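Local coordinates for protein glycosyl hydrolase (PDB 7LR8) that probably hydrolyses the beta-1,4 linkage between mannose and N-acetylglucosamine in N-glycan core fragments, as a member of glycoside hydrolase subfamily GH5_18, at residues Tyr131-Thr134 / Leu135-Leu139; Arg311-Ala314 / Asp315-Glu318; Ala340-Val343 / Arg344-Arg347; Cys376-Gly380 / Ala381-Ala385. The protein carries 1 engineered substitution. All blocks are in the same frame, centred on the assembly; numbering follows the deposited sequence. Where two conformers were deposited one is given.

All four contacts are local, made by residues close in sequence, and none touches another. Contacts 1 and 3 are turns of two barrel helices, 122-139 and 334-349, with centres 34 Å apart. Contact 2 lies in the long loop that leads from strand 298-304 to helix 334-349 and is nearest to the sugar: the F316 side chain is about 7 Å from the bound mannose. It also meets the ligand 2-(2-ethoxyethoxy)ethanol and the second subunit. Contact 4 starts helix 381-391, beyond the barrel, with P378 about 11 Å from a bound N-acetylglucosamine. Contacts 1 and 4 lie on opposite sides of the chain's centre, their centres 40 Å apart.

Contact 1: Tyr131-Thr134 / Leu135-Leu139; sequences YLRT and LAAAL
R133 O receives the shortest bond of this helical stretch, from A137 N at 2.9 Å with an N-H...O angle of 161°. The same i to i+4 pattern runs on both sides of it: L135 N to Y131 O and A136 N to L132 O, each 3.0 Å, then A138 N to T134 O. Four consecutive bonds of this kind identify 131-138 as regular alpha-helix. Among the side chains, Y131 and L135 carry the contact. The tyrosine has CG anti to its backbone N (chi1 165°), which leans the outward-pointing ring toward the next turn, so that its CE1-CZ side meets L135 CD1 obliquely, 3.8 Å from CZ. L135 CG also comes within 3.4 Å of Y131 O, so the leucine packs against both the ring and the backbone of that residue. Y131 OH reaches beyond the helix to bond G95 O, fixing the far end of the ring. On another side, R133 NH1 passes 4.2 Å from A137 CB, while NH2 of that arginine forms a salt bridge with E130; T134 OG1 bonds the carbonyl of E130, one turn back. L132, L135 and A136 all rest on M148 of strand 145-152, and L139 reaches F145 of the same strand as well as helix 71-86. Helix 122-139 thus has a buried side with L132, L135 and A136 facing the sheet, and a partly exposed side with R133, T134 and A137. It joins the adjacent parallel strands 90-94 and 145-152, the beta-alpha-beta crossover characteristic of the (beta/alpha)8 barrel of GH5 enzymes.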
loop_
_atom_site.group_PDB
_atom_site.type_symbol
_atom_site.label_atom_id
_atom_site.label_comp_id
_atom_site.label_asym_id
_atom_site.label_seq_id
_atom_site.Cartn_x
_atom_site.Cartn_y
_atom_site.Cartn_z
ATOM N N TYR B 131 -9.180 3.136 -14.930
ATOM C CA TYR B 131 -9.584 3.748 -13.669
ATOM C C TYR B 131 -10.042 5.194 -13.870
ATOM O O TYR B 131 -11.133 5.575 -13.431
ATOM C CB TYR B 131 -8.403 3.659 -12.697
ATOM C CG TYR B 131 -8.441 4.512 -11.459
ATOM C CD1 TYR B 131 -9.383 4.307 -10.459
ATOM C CD2 TYR B 131 -7.510 5.521 -11.285
ATOM C CE1 TYR B 131 -9.388 5.097 -9.301
ATOM C CE2 TYR B 131 -7.510 6.327 -10.124
ATOM C CZ TYR B 131 -8.458 6.106 -9.149
ATOM O OH TYR B 131 -8.468 6.868 -7.992
ATOM N N LEU B 132 -9.232 6.004 -14.557
ATOM C CA LEU B 132 -9.596 7.407 -14.769
ATOM C C LEU B 132 -10.841 7.533 -15.639
ATOM O O LEU B 132 -11.727 8.345 -15.353
ATOM C CB LEU B 132 -8.438 8.177 -15.402
ATOM C CG LEU B 132 -7.160 8.380 -14.589
ATOM C CD1 LEU B 132 -6.142 9.120 -15.441
ATOM C CD2 LEU B 132 -7.462 9.156 -13.317
ATOM N N ARG B 133 -10.921 6.737 -16.712
ATOM C CA ARG B 133 -12.114 6.729 -17.544
ATOM C C ARG B 133 -13.350 6.359 -16.734
ATOM O O ARG B 133 -14.424 6.947 -16.920
ATOM C CB ARG B 133 -11.924 5.741 -18.700
ATOM C CG ARG B 133 -12.957 5.901 -19.819
ATOM C CD ARG B 133 -13.102 4.627 -20.653
ATOM N NE ARG B 133 -13.513 3.503 -19.823
ATOM C CZ ARG B 133 -14.764 3.270 -19.441
ATOM N NH1 ARG B 133 -15.753 4.071 -19.838
ATOM N NH2 ARG B 133 -15.022 2.232 -18.655
ATOM N N THR B 134 -13.216 5.363 -15.853
ATOM C CA THR B 134 -14.343 4.897 -15.046
ATOM C C THR B 134 -14.834 5.992 -14.101
ATOM O O THR B 134 -16.045 6.228 -13.986
ATOM C CB THR B 134 -13.936 3.644 -14.260
ATOM O OG1 THR B 134 -13.730 2.555 -15.174
ATOM C CG2 THR B 134 -15.030 3.218 -13.289
ATOM N N LEU B 135 -13.910 6.668 -13.411
ATOM C CA LEU B 135 -14.315 7.757 -12.521
ATOM C C LEU B 135 -15.018 8.855 -13.300
ATOM O O LEU B 135 -16.102 9.312 -12.912
ATOM C CB LEU B 135 -13.107 8.335 -11.778
ATOM C CG LEU B 135 -12.391 7.392 -10.809
ATOM C CD1 LEU B 135 -11.492 8.190 -9.872
ATOM C CD2 LEU B 135 -13.387 6.558 -10.019
ATOM N N ALA B 136 -14.409 9.288 -14.410
ATOM C CA ALA B 136 -14.983 10.368 -15.202
ATOM C C ALA B 136 -16.358 9.998 -15.739
ATOM O O ALA B 136 -17.279 10.818 -15.696
ATOM C CB ALA B 136 -14.040 10.739 -16.347
ATOM N N ALA B 137 -16.521 8.770 -16.259
ATOM C CA ALA B 137 -17.817 8.377 -16.800
ATOM C C ALA B 137 -18.884 8.338 -15.713
ATOM O O ALA B 137 -20.052 8.679 -15.957
ATOM C CB ALA B 137 -17.702 7.010 -17.500
ATOM N N ALA B 138 -18.509 7.900 -14.507
ATOM C CA ALA B 138 -19.470 7.784 -13.419
ATOM C C ALA B 138 -19.937 9.139 -12.917
ATOM O O ALA B 138 -21.021 9.232 -12.327
ATOM C CB ALA B 138 -18.845 7.012 -12.254
ATOM N N LEU B 139 -19.145 10.179 -13.136
ATOM C CA LEU B 139 -19.481 11.517 -12.669
ATOM C C LEU B 139 -19.976 12.425 -13.786
ATOM O O LEU B 139 -20.397 13.551 -13.509
ATOM C CB LEU B 139 -18.266 12.139 -11.972
ATOM C CG LEU B 139 -17.772 11.403 -10.722
ATOM C CD1 LEU B 139 -16.585 12.117 -10.137
ATOM C CD2 LEU B 139 -18.883 11.250 -9.677
#

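Contact 2: Arg311-Ala314 / Asp315-Glu318; sequences RRLA and DFPE. With AE3 (2-(2-ethoxyethoxy)ethanol), chain E.
The loop between strand 298-304 and helix 334-349 curls round here so that R311 meets E318, beside a bound 2-(2-ethoxyethoxy)ethanol and at the subunit interface. R311 NH1 donates to E318 OE1 at 3.0 Å, meeting its syn lone pair from nearly within the guanidinium plane. The two flat groups are almost coplanar, 12° apart, and weak bonds from NH1 and NH2 to OE2 add to the salt bridge. E318 CG lies anti to the backbone N (chi1 163°) and the chain bends at chi2 (55°), bringing the carboxylate back to R311; a second conformer may leave the bridge only partly occupied. Inside the curve, L313 CB lies 3.9 Å from F316 CE1; W26 and F103 meet the F316 ring edge-to-face. A water spans A314 O (3.1 Å) and D315 OD2 (2.8 Å), donating to both. D315 OD2 also forms salt bridges with R66 and R116 of the second subunit. The D315 carbonyl O accepts a bond from ligand O4 at 3.2 Å, while P317 CG packs 3.7 Å from ligand C1. An alanine in place of D315 removes the carboxylate, and both arginines would probably lose their mate at this subunit interface. The charged side chain thus faces the other subunit, where two arginines would be expected to stabilise its ionised form, while its carbonyl offers the ligand a neutral acceptor.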
loop_
_atom_site.group_PDB
_atom_site.type_symbol
_atom_site.label_atom_id
_atom_site.label_comp_id
_atom_site.label_asym_id
_atom_site.label_seq_id
_atom_site.Cartn_x
_atom_site.Cartn_y
_atom_site.Cartn_z
ATOM N N ARG B 311 -4.530 15.075 14.934
ATOM C CA ARG B 311 -3.205 14.743 15.454
ATOM C C ARG B 311 -3.161 13.378 16.128
ATOM O O ARG B 311 -2.076 12.937 16.525
ATOM C CB ARG B 311 -2.724 15.831 16.422
ATOM C CG ARG B 311 -2.309 17.091 15.694
ATOM C CD ARG B 311 -1.701 18.151 16.609
ATOM N NE ARG B 311 -1.601 19.412 15.881
ATOM C CZ ARG B 311 -0.503 19.824 15.252
ATOM N NH1 ARG B 311 0.603 19.087 15.278
ATOM N NH2 ARG B 311 -0.509 20.977 14.608
ATOM N N ARG B 312 -4.303 12.706 16.270
ATOM C CA ARG B 312 -4.293 11.290 16.620
ATOM C C ARG B 312 -3.783 10.407 15.489
ATOM O O ARG B 312 -3.640 9.197 15.695
ATOM C CB ARG B 312 -5.692 10.827 17.024
ATOM C CG ARG B 312 -6.141 11.380 18.367
ATOM C CD ARG B 312 -7.596 11.051 18.667
ATOM N NE ARG B 312 -8.042 11.660 19.919
ATOM C CZ ARG B 312 -7.955 11.072 21.110
ATOM N NH1 ARG B 312 -7.433 9.855 21.216
ATOM N NH2 ARG B 312 -8.384 11.706 22.197
ATOM N N LEU B 313 -3.548 10.964 14.305
ATOM C CA LEU B 313 -2.928 10.239 13.199
ATOM C C LEU B 313 -1.431 10.522 13.243
ATOM O O LEU B 313 -1.017 11.677 13.374
ATOM C CB LEU B 313 -3.527 10.663 11.860
ATOM C CG LEU B 313 -5.009 10.357 11.613
ATOM C CD1 LEU B 313 -5.502 11.107 10.389
ATOM C CD2 LEU B 313 -5.231 8.855 11.431
ATOM N N ALA B 314 -0.620 9.472 13.175
ATOM C CA ALA B 314 0.803 9.638 13.423
ATOM C C ALA B 314 1.581 9.854 12.128
ATOM O O ALA B 314 1.105 9.566 11.027
ATOM C CB ALA B 314 1.360 8.417 14.159
ATOM N N ASP B 315 2.795 10.373 12.289
ATOM C CA ASP B 315 3.906 10.353 11.341
ATOM C C ASP B 315 3.813 11.400 10.239
ATOM O O ASP B 315 4.728 11.445 9.398
ATOM C CB ASP B 315 4.092 8.973 10.685
ATOM C CG ASP B 315 4.523 7.911 11.675
ATOM O OD1 ASP B 315 5.446 8.163 12.471
ATOM O OD2 ASP B 315 3.920 6.817 11.653
ATOM N N PHE B 316 2.783 12.248 10.210
ATOM C CA PHE B 316 2.806 13.378 9.301
ATOM C C PHE B 316 3.935 14.321 9.695
ATOM O O PHE B 316 4.139 14.577 10.889
ATOM C CB PHE B 316 1.494 14.173 9.336
ATOM C CG PHE B 316 0.320 13.484 8.693
ATOM C CD1 PHE B 316 -0.357 12.478 9.367
ATOM C CD2 PHE B 316 -0.153 13.888 7.441
ATOM C CE1 PHE B 316 -1.452 11.848 8.799
ATOM C CE2 PHE B 316 -1.248 13.257 6.859
ATOM C CZ PHE B 316 -1.904 12.239 7.540
ATOM N N PRO B 317 4.664 14.876 8.729
ATOM C CA PRO B 317 5.422 16.103 9.011
ATOM C C PRO B 317 4.534 17.081 9.770
ATOM O O PRO B 317 3.359 17.274 9.427
ATOM C CB PRO B 317 5.784 16.632 7.620
ATOM C CG PRO B 317 5.770 15.371 6.732
ATOM C CD PRO B 317 4.695 14.498 7.305
ATOM N N GLU B 318 5.126 17.685 10.809
ATOM C CA GLU B 318 4.407 18.571 11.717
ATOM C C GLU B 318 3.542 19.584 10.977
ATOM O O GLU B 318 2.384 19.817 11.348
ATOM C CB GLU B 318 5.418 19.283 12.618
ATOM C CG GLU B 318 4.873 20.506 13.305
ATOM C CD GLU B 318 3.623 20.211 14.086
ATOM O OE1 GLU B 318 3.503 19.081 14.603
ATOM O OE2 GLU B 318 2.767 21.118 14.189
HETATM C C1 AE3 E . 8.648 16.747 4.950
HETATM C C2 AE3 E . 9.366 15.599 4.242
HETATM O O2 AE3 E . 8.590 14.435 4.296
HETATM C C3 AE3 E . 9.286 13.302 4.731
HETATM C C4 AE3 E . 8.288 12.270 5.242
HETATM O O3 AE3 E . 8.691 11.816 6.497
HETATM C C5 AE3 E . 7.795 12.152 7.515
HETATM C C6 AE3 E . 8.488 12.078 8.872
HETATM O O4 AE3 E . 7.679 12.685 9.844
HETATM O O HOH W 1 1.440 6.563 10.419
#

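Contact 3: Ala340-Val343 / Arg344-Arg347; sequences AEAV and RRWR
A340 O accepts a bond from R344 N at 2.8 Å, the first of four i to i+4 bonds in helix 334-349, which follows the last strand of the (beta/alpha)8 barrel. E341 comes next, its backbone O bound to R345 N. Its side chain bends at chi2 and lies alongside R344, pointing the same way. R344 grips the carboxylate side-on, NE to OE1 and NH2 to OE2, both 3.2 Å. The nitrogens of this i to i+3 salt bridge come from above the carboxylate plane, nearly 50° out of it, so the two planes, 24° apart, are offset and the guanidinium lies above the carboxylate rather than edge-on to it. R345 crosses the glutamate at about a right angle, with NH2 3.9 Å from E341 CG; its NH1 forms a salt bridge with D290. A342 sends its O to W346 N, and its CA sits over one face of the R345 guanidinium, offset toward the rim. The A342 side chain packs on I289 of helix 281-293, while W346 touches L293 of that helix. V343 packs on F16 of strand 15-19, so the helix bridges the first barrel strand and the preceding helix. V343 O takes R347 N at 2.8 Å, in a nearly straight bond. R347 extends alongside V343 toward D51, with which NH2 forms a salt bridge. On the way V343 CG1, anti to its backbone N (chi1 172°), comes to 3.3 Å from R347 NE.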
loop_
_atom_site.group_PDB
_atom_site.type_symbol
_atom_site.label_atom_id
_atom_site.label_comp_id
_atom_site.label_asym_id
_atom_site.label_seq_id
_atom_site.Cartn_x
_atom_site.Cartn_y
_atom_site.Cartn_z
ATOM N N ALA B 340 -11.985 33.883 3.575
ATOM C CA ALA B 340 -13.396 34.201 3.352
ATOM C C ALA B 340 -13.600 35.682 3.081
ATOM O O ALA B 340 -14.420 36.063 2.231
ATOM C CB ALA B 340 -14.231 33.764 4.555
ATOM N N GLU B 341 -12.896 36.539 3.825
ATOM C CA GLU B 341 -13.023 37.973 3.601
ATOM C C GLU B 341 -12.443 38.366 2.250
ATOM O O GLU B 341 -13.011 39.211 1.552
ATOM C CB GLU B 341 -12.347 38.745 4.735
ATOM C CG GLU B 341 -12.291 40.261 4.521
ATOM C CD GLU B 341 -13.660 40.941 4.602
ATOM O OE1 GLU B 341 -14.656 40.268 4.949
ATOM O OE2 GLU B 341 -13.735 42.161 4.322
ATOM N N ALA B 342 -11.330 37.740 1.847
ATOM C CA ALA B 342 -10.797 37.990 0.510
ATOM C C ALA B 342 -11.783 37.559 -0.574
ATOM O O ALA B 342 -11.960 38.262 -1.576
ATOM C CB ALA B 342 -9.459 37.272 0.329
ATOM N N VAL B 343 -12.431 36.405 -0.393
ATOM C CA VAL B 343 -13.431 35.962 -1.361
ATOM C C VAL B 343 -14.605 36.927 -1.377
ATOM O O VAL B 343 -15.062 37.357 -2.444
ATOM C CB VAL B 343 -13.895 34.524 -1.055
ATOM C CG1 VAL B 343 -15.071 34.140 -1.956
ATOM C CG2 VAL B 343 -12.745 33.522 -1.229
ATOM N N ARG B 344 -15.107 37.287 -0.190
ATOM C CA ARG B 344 -16.240 38.201 -0.111
ATOM C C ARG B 344 -15.906 39.535 -0.759
ATOM O O ARG B 344 -16.726 40.106 -1.491
ATOM C CB ARG B 344 -16.650 38.398 1.353
ATOM C CG ARG B 344 -17.900 39.249 1.541
ATOM C CD ARG B 344 -17.770 40.146 2.765
ATOM N NE ARG B 344 -16.670 41.091 2.614
ATOM C CZ ARG B 344 -16.792 42.296 2.066
ATOM N NH1 ARG B 344 -17.972 42.710 1.621
ATOM N NH2 ARG B 344 -15.735 43.090 1.962
ATOM N N ARG B 345 -14.697 40.042 -0.501
ATOM C CA ARG B 345 -14.258 41.306 -1.082
ATOM C C ARG B 345 -14.251 41.230 -2.601
ATOM O O ARG B 345 -14.777 42.119 -3.284
ATOM C CB ARG B 345 -12.868 41.657 -0.544
ATOM C CG ARG B 345 -12.308 43.002 -0.970
ATOM C CD ARG B 345 -10.819 43.077 -0.608
ATOM N NE ARG B 345 -10.552 42.462 0.694
ATOM C CZ ARG B 345 -9.473 41.738 0.979
ATOM N NH1 ARG B 345 -8.547 41.530 0.050
ATOM N NH2 ARG B 345 -9.319 41.213 2.192
ATOM N N TRP B 346 -13.677 40.157 -3.148
ATOM C CA TRP B 346 -13.661 40.010 -4.598
ATOM C C TRP B 346 -15.077 39.903 -5.160
ATOM O O TRP B 346 -15.411 40.559 -6.155
ATOM C CB TRP B 346 -12.823 38.801 -5.024
ATOM C CG TRP B 346 -12.726 38.776 -6.517
ATOM C CD1 TRP B 346 -11.731 39.310 -7.286
ATOM C CD2 TRP B 346 -13.703 38.249 -7.432
ATOM N NE1 TRP B 346 -12.021 39.131 -8.622
ATOM C CE2 TRP B 346 -13.225 38.486 -8.735
ATOM C CE3 TRP B 346 -14.930 37.595 -7.272
ATOM C CZ2 TRP B 346 -13.930 38.089 -9.869
ATOM C CZ3 TRP B 346 -15.628 37.206 -8.396
ATOM C CH2 TRP B 346 -15.126 37.450 -9.677
ATOM N N ARG B 347 -15.927 39.066 -4.545
ATOM C CA ARG B 347 -17.291 38.911 -5.055
ATOM C C ARG B 347 -18.089 40.208 -4.948
ATOM O O ARG B 347 -18.994 40.447 -5.759
ATOM C CB ARG B 347 -18.027 37.784 -4.319
ATOM C CG ARG B 347 -17.393 36.398 -4.439
ATOM C CD ARG B 347 -18.398 35.297 -4.090
ATOM N NE ARG B 347 -17.773 33.980 -3.912
ATOM C CZ ARG B 347 -17.308 33.231 -4.912
ATOM N NH1 ARG B 347 -17.384 33.672 -6.159
ATOM N NH2 ARG B 347 -16.753 32.040 -4.665
#

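Contact 4: Cys376-Gly380 / Ala381-Ala385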
loop_
_atom_site.group_PDB
_atom_site.type_symbol
_atom_site.label_atom_id
_atom_site.label_comp_id
_atom_site.label_asym_id
_atom_site.label_seq_id
_atom_site.Cartn_x
_atom_site.Cartn_y
_atom_site.Cartn_z
ATOM N N CYS B 376 14.786 29.518 -12.299
ATOM C CA CYS B 376 13.455 29.904 -11.860
ATOM C C CYS B 376 13.201 29.578 -10.398
ATOM O O CYS B 376 12.209 30.064 -9.840
ATOM C CB CYS B 376 12.395 29.209 -12.717
ATOM S SG CYS B 376 12.473 29.631 -14.472
ATOM N N ALA B 377 14.060 28.766 -9.780
ATOM C CA ALA B 377 13.878 28.323 -8.411
ATOM C C ALA B 377 14.296 29.418 -7.440
ATOM O O ALA B 377 14.979 30.369 -7.827
ATOM C CB ALA B 377 14.703 27.063 -8.159
ATOM N N PRO B 378 13.888 29.315 -6.175
ATOM C CA PRO B 378 14.402 30.246 -5.160
ATOM C C PRO B 378 15.922 30.326 -5.209
ATOM O O PRO B 378 16.615 29.311 -5.291
ATOM C CB PRO B 378 13.903 29.639 -3.844
ATOM C CG PRO B 378 12.627 28.930 -4.234
ATOM C CD PRO B 378 12.865 28.401 -5.625
ATOM N N GLY B 379 16.445 31.553 -5.174
ATOM C CA GLY B 379 17.864 31.779 -5.356
ATOM C C GLY B 379 18.297 31.961 -6.796
ATOM O O GLY B 379 19.416 32.436 -7.033
ATOM N N GLY B 380 17.435 31.614 -7.767
ATOM C CA GLY B 380 17.796 31.704 -9.165
ATOM C C GLY B 380 17.628 33.099 -9.738
ATOM O O GLY B 380 16.919 33.950 -9.194
ATOM N N ALA B 381 18.286 33.326 -10.877
ATOM C CA ALA B 381 18.345 34.677 -11.431
ATOM C C ALA B 381 16.978 35.145 -11.914
ATOM O O ALA B 381 16.651 36.330 -11.793
ATOM C CB ALA B 381 19.366 34.742 -12.567
ATOM N N VAL B 382 16.173 34.240 -12.479
ATOM C CA VAL B 382 14.831 34.613 -12.930
ATOM C C VAL B 382 13.932 34.895 -11.728
ATOM O O VAL B 382 13.219 35.908 -11.685
ATOM C CB VAL B 382 14.254 33.508 -13.837
ATOM C CG1 VAL B 382 12.751 33.643 -13.978
ATOM C CG2 VAL B 382 14.919 33.552 -15.203
ATOM N N PHE B 383 13.979 34.010 -10.727
ATOM C CA PHE B 383 13.206 34.174 -9.498
ATOM C C PHE B 383 13.460 35.535 -8.856
ATOM O O PHE B 383 12.518 36.272 -8.541
ATOM C CB PHE B 383 13.569 33.048 -8.521
ATOM C CG PHE B 383 12.750 33.034 -7.251
ATOM C CD1 PHE B 383 12.991 33.948 -6.228
ATOM C CD2 PHE B 383 11.754 32.084 -7.071
ATOM C CE1 PHE B 383 12.240 33.932 -5.064
ATOM C CE2 PHE B 383 11.001 32.053 -5.895
ATOM C CZ PHE B 383 11.239 32.979 -4.898
ATOM N N GLU B 384 14.733 35.877 -8.642
ATOM C CA GLU B 384 15.058 37.114 -7.934
ATOM C C GLU B 384 14.750 38.341 -8.783
ATOM O O GLU B 384 14.301 39.365 -8.254
ATOM C CB GLU B 384 16.523 37.105 -7.495
ATOM C CG GLU B 384 16.887 35.855 -6.706
ATOM C CD GLU B 384 18.015 36.061 -5.712
ATOM O OE1 GLU B 384 18.898 36.909 -5.963
ATOM O OE2 GLU B 384 18.019 35.359 -4.677
ATOM N N ALA B 385 14.972 38.265 -10.098
ATOM C CA ALA B 385 14.604 39.395 -10.948
ATOM C C ALA B 385 13.095 39.610 -10.955
ATOM O O ALA B 385 12.631 40.754 -10.984
ATOM C CB ALA B 385 15.124 39.194 -12.371
HETATM O O HOH W 2 20.640 34.989 -8.257
#
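P378 lies over the F383 ring in a CH-pi contact: its CA is 3.8 Å from the ring centroid and 12° off the normal. F383 CG lies anti to the backbone N (chi1 -175°), which carries the ring back against P378, whose CG extends the contact, 3.9 Å from F383 CE2. The ring also meets Y248 edge-to-face and Y235 with planes about 10° apart. Separately, C376 SG packs 4.1 Å from V382 CG1. At the ring edge C376 O lies in plane. Among backbone bonds, G380 N to A377 O at 2.8 Å closes a type II turn. G380 is the N-cap of helix 381-391, its O receiving E384 N at 3.0 Å. A CB on G380 would clash with A377 O; on G379, at positive phi, it would jam against P378 O, hence the glycine there. E384 OE2 bonds Y235 OH. Replacing F383 by an alanine is likely to leave P378 CA and CG without their aromatic partner, opening a gap beside Y235 and Y248. One backbone bond, E384 N to G380 O, thus ties the first helical turn to the beta turn, while dispersion and weak CH-pi attraction, without side-chain charge, seat the proline on the aromatic face.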